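Local coordinates for protein TetR family Transcriptional regulator (Streptococcus agalactiae 2603V/R, PDB 3KKC) that probably binds DNA as a dimeric, all-helical transcriptional regulator of the TetR family, at residues L144-W155 against L167-V175. Numbering follows the deposited sequence.
Sequences LLSSFIETLKWW and LLKYYLTMV
Leu144, Thr151 and Trp155 face Val175, Tyr171 and Leu167 in turn, because the two helical segments run roughly antiparallel, at 149°, with axes 11.2 Å apart at their closest approach. Tyr171 enters as a knob among Leu144, Ser147, Phe148 and Thr151; with CG anti to the backbone N, its side chain spans to the opposing helix. There the hydroxyl OH donates to the main-chain O of Leu144 over 3.0 Å, tilted 33° from the carbonyl plane and on the other face from Phe148 N, so this oxygen keeps its helical bond while gaining a second donor. Ser147 OG lies at the edge of the phenol ring, 3.3 Å from Tyr171 CE1. Phe148 points its own edge at one face of Tyr171, a T-shaped pair with planes at 77°, and Val175 CG1 lies over the opposite face, so the ring is sandwiched between Phe148 of the partner helix and Val175 of its own. Thr151 OG1 turns back to bond Ser147 O, leaving its methyl CG2 to meet Leu167 CD1 at 3.5 Å. The two branches of Leu167 divide their work: CD1 packs against CB and CG of Trp155 and reaches the edge of Trp154, whereas CD2 makes a CH-pi contact over the six-membered ring of Trp155, 4.3 Å from its centroid. Leu144 CD1 against Val175 CB closes the other end. Trp155 NE1 bonds Met162 O between the helices, and its side chain touches helix 80-93. Thr151 packs on Phe139 and Trp154 on Gln142 of the second subunit, consistent with the four-helix dimer interface common in TetR-family regulators.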
# COMPACT_ATOMS: atom_id res chain seq x y z
N LEU A 144 -10.41 7.44 5.85
CA LEU A 144 -10.01 7.60 7.24
C LEU A 144 -9.10 6.44 7.67
O LEU A 144 -8.00 6.66 8.20
CB LEU A 144 -11.26 7.65 8.12
CG LEU A 144 -11.74 8.92 8.83
CD1 LEU A 144 -10.93 10.12 8.43
CD2 LEU A 144 -13.20 9.12 8.56
N LEU A 145 -9.58 5.22 7.44
CA LEU A 145 -8.86 4.01 7.80
C LEU A 145 -7.55 3.96 7.06
O LEU A 145 -6.51 3.71 7.66
CB LEU A 145 -9.68 2.77 7.47
CG LEU A 145 -10.17 2.00 8.69
CD1 LEU A 145 -10.16 2.86 9.91
CD2 LEU A 145 -11.57 1.45 8.45
N SER A 146 -7.59 4.21 5.76
CA SER A 146 -6.39 4.11 4.96
C SER A 146 -5.38 5.21 5.27
O SER A 146 -4.17 4.98 5.21
CB SER A 146 -6.74 4.12 3.47
OG SER A 146 -5.79 4.90 2.77
N SER A 147 -5.85 6.42 5.59
CA SER A 147 -4.91 7.48 5.92
C SER A 147 -4.34 7.27 7.34
O SER A 147 -3.24 7.74 7.67
CB SER A 147 -5.59 8.84 5.82
OG SER A 147 -6.34 9.08 7.00
N PHE A 148 -5.08 6.58 8.19
CA PHE A 148 -4.51 6.23 9.48
C PHE A 148 -3.36 5.24 9.29
O PHE A 148 -2.23 5.52 9.72
CB PHE A 148 -5.57 5.69 10.45
CG PHE A 148 -5.02 5.26 11.77
CD1 PHE A 148 -4.83 6.18 12.78
CD2 PHE A 148 -4.69 3.93 12.01
CE1 PHE A 148 -4.32 5.79 13.99
CE2 PHE A 148 -4.19 3.54 13.21
CZ PHE A 148 -4.00 4.46 14.20
N ILE A 149 -3.63 4.12 8.61
CA ILE A 149 -2.60 3.12 8.34
C ILE A 149 -1.39 3.72 7.65
O ILE A 149 -0.25 3.44 8.04
CB ILE A 149 -3.10 1.93 7.50
CG1 ILE A 149 -4.32 1.28 8.15
CG2 ILE A 149 -2.03 0.87 7.43
CD1 ILE A 149 -4.89 0.16 7.35
N GLU A 150 -1.62 4.57 6.66
CA GLU A 150 -0.51 5.18 5.94
C GLU A 150 0.26 6.24 6.74
O GLU A 150 1.48 6.30 6.68
CB GLU A 150 -0.97 5.74 4.59
CG GLU A 150 -0.19 5.18 3.41
CD GLU A 150 -0.45 3.70 3.20
OE1 GLU A 150 -1.63 3.27 3.20
OE2 GLU A 150 0.54 2.95 3.02
N THR A 151 -0.43 7.07 7.51
CA THR A 151 0.31 7.98 8.38
C THR A 151 1.29 7.15 9.20
O THR A 151 2.49 7.42 9.22
CB THR A 151 -0.60 8.81 9.30
OG1 THR A 151 -1.29 9.80 8.53
CG2 THR A 151 0.22 9.53 10.40
N LEU A 152 0.74 6.11 9.84
CA LEU A 152 1.46 5.18 10.71
C LEU A 152 2.71 4.55 10.05
O LEU A 152 3.81 4.68 10.58
CB LEU A 152 0.49 4.11 11.19
CG LEU A 152 1.10 2.91 11.88
CD1 LEU A 152 2.10 3.39 12.90
CD2 LEU A 152 0.02 2.09 12.54
N LYS A 153 2.54 3.90 8.90
CA LYS A 153 3.69 3.35 8.17
C LYS A 153 4.76 4.40 7.94
O LYS A 153 5.95 4.14 8.10
CB LYS A 153 3.29 2.74 6.81
CG LYS A 153 2.72 1.34 6.87
CD LYS A 153 1.84 1.08 5.66
CE LYS A 153 2.41 -0.00 4.74
NZ LYS A 153 2.44 0.45 3.31
N TRP A 154 4.34 5.58 7.51
CA TRP A 154 5.30 6.62 7.15
C TRP A 154 6.15 6.99 8.39
O TRP A 154 7.38 7.13 8.32
CB TRP A 154 4.55 7.83 6.54
CG TRP A 154 5.36 9.07 6.54
CD1 TRP A 154 6.24 9.48 5.59
CD2 TRP A 154 5.40 10.07 7.59
NE1 TRP A 154 6.83 10.67 5.97
CE2 TRP A 154 6.33 11.06 7.19
CE3 TRP A 154 4.74 10.22 8.81
CZ2 TRP A 154 6.62 12.21 7.99
CZ3 TRP A 154 5.04 11.38 9.62
CH2 TRP A 154 5.97 12.34 9.19
N TRP A 155 5.46 7.13 9.52
CA TRP A 155 6.07 7.50 10.79
C TRP A 155 7.10 6.45 11.23
O TRP A 155 8.19 6.79 11.69
CB TRP A 155 4.95 7.66 11.82
CG TRP A 155 5.36 7.99 13.24
CD1 TRP A 155 6.12 9.05 13.65
CD2 TRP A 155 5.00 7.27 14.42
NE1 TRP A 155 6.26 9.02 15.01
CE2 TRP A 155 5.58 7.94 15.51
CE3 TRP A 155 4.23 6.12 14.67
CZ2 TRP A 155 5.42 7.50 16.83
CZ3 TRP A 155 4.08 5.69 15.98
CH2 TRP A 155 4.67 6.38 17.04
N LEU A 167 2.13 12.98 16.57
CA LEU A 167 1.57 12.34 15.39
C LEU A 167 0.06 12.16 15.49
O LEU A 167 -0.67 12.37 14.51
CB LEU A 167 2.25 10.99 15.12
CG LEU A 167 1.77 10.28 13.85
CD1 LEU A 167 2.77 10.41 12.65
CD2 LEU A 167 1.43 8.82 14.13
N LEU A 168 -0.41 11.77 16.67
CA LEU A 168 -1.85 11.59 16.85
C LEU A 168 -2.56 12.92 16.64
O LEU A 168 -3.69 12.98 16.16
CB LEU A 168 -2.15 11.08 18.25
CG LEU A 168 -3.65 10.89 18.44
CD1 LEU A 168 -4.17 9.79 17.49
CD2 LEU A 168 -4.00 10.61 19.90
N LYS A 169 -1.86 13.99 16.99
CA LYS A 169 -2.38 15.34 16.88
C LYS A 169 -2.49 15.76 15.43
O LYS A 169 -3.57 16.08 14.93
CB LYS A 169 -1.45 16.29 17.65
CG LYS A 169 -1.61 17.77 17.33
CD LYS A 169 -0.45 18.59 17.89
CE LYS A 169 -0.70 20.09 17.73
NZ LYS A 169 0.51 20.90 18.04
N TYR A 170 -1.34 15.77 14.75
CA TYR A 170 -1.27 16.16 13.35
C TYR A 170 -2.17 15.31 12.47
O TYR A 170 -2.64 15.76 11.44
CB TYR A 170 0.18 16.13 12.87
CG TYR A 170 1.03 17.15 13.58
CD1 TYR A 170 0.57 18.45 13.76
CD2 TYR A 170 2.29 16.82 14.08
CE1 TYR A 170 1.34 19.40 14.42
CE2 TYR A 170 3.07 17.77 14.75
CZ TYR A 170 2.59 19.07 14.92
OH TYR A 170 3.34 20.03 15.57
N TYR A 171 -2.46 14.09 12.89
CA TYR A 171 -3.36 13.28 12.12
C TYR A 171 -4.81 13.69 12.35
O TYR A 171 -5.59 13.84 11.40
CB TYR A 171 -3.16 11.79 12.43
CG TYR A 171 -4.27 10.94 11.85
CD1 TYR A 171 -4.27 10.57 10.52
CD2 TYR A 171 -5.35 10.57 12.64
CE1 TYR A 171 -5.30 9.82 9.99
CE2 TYR A 171 -6.38 9.82 12.11
CZ TYR A 171 -6.35 9.44 10.79
OH TYR A 171 -7.40 8.69 10.31
N LEU A 172 -5.18 13.87 13.62
CA LEU A 172 -6.55 14.21 13.98
C LEU A 172 -6.95 15.59 13.42
O LEU A 172 -8.10 15.78 13.01
CB LEU A 172 -6.70 14.18 15.50
CG LEU A 172 -7.52 13.05 16.13
CD1 LEU A 172 -7.89 11.89 15.17
CD2 LEU A 172 -6.84 12.52 17.40
N THR A 173 -6.02 16.53 13.40
CA THR A 173 -6.33 17.84 12.85
C THR A 173 -6.47 17.73 11.32
O THR A 173 -7.32 18.38 10.71
CB THR A 173 -5.30 18.93 13.26
OG1 THR A 173 -3.99 18.54 12.83
CG2 THR A 173 -5.29 19.13 14.78
N MSE A 174 -5.65 16.87 10.71
CA MSE A 174 -5.71 16.66 9.26
C MSE A 174 -7.03 16.10 8.79
O MSE A 174 -7.48 16.41 7.70
CB MSE A 174 -4.57 15.78 8.78
CG MSE A 174 -3.32 16.54 8.42
SE MSE A 174 -3.74 18.09 7.33
CE MSE A 174 -4.36 17.17 5.71
N VAL A 175 -7.66 15.28 9.63
CA VAL A 175 -8.89 14.59 9.23
C VAL A 175 -10.18 15.19 9.76
O VAL A 175 -11.23 15.04 9.15
CB VAL A 175 -8.85 13.12 9.64
CG1 VAL A 175 -7.68 12.43 8.96
CG2 VAL A 175 -8.73 13.00 11.14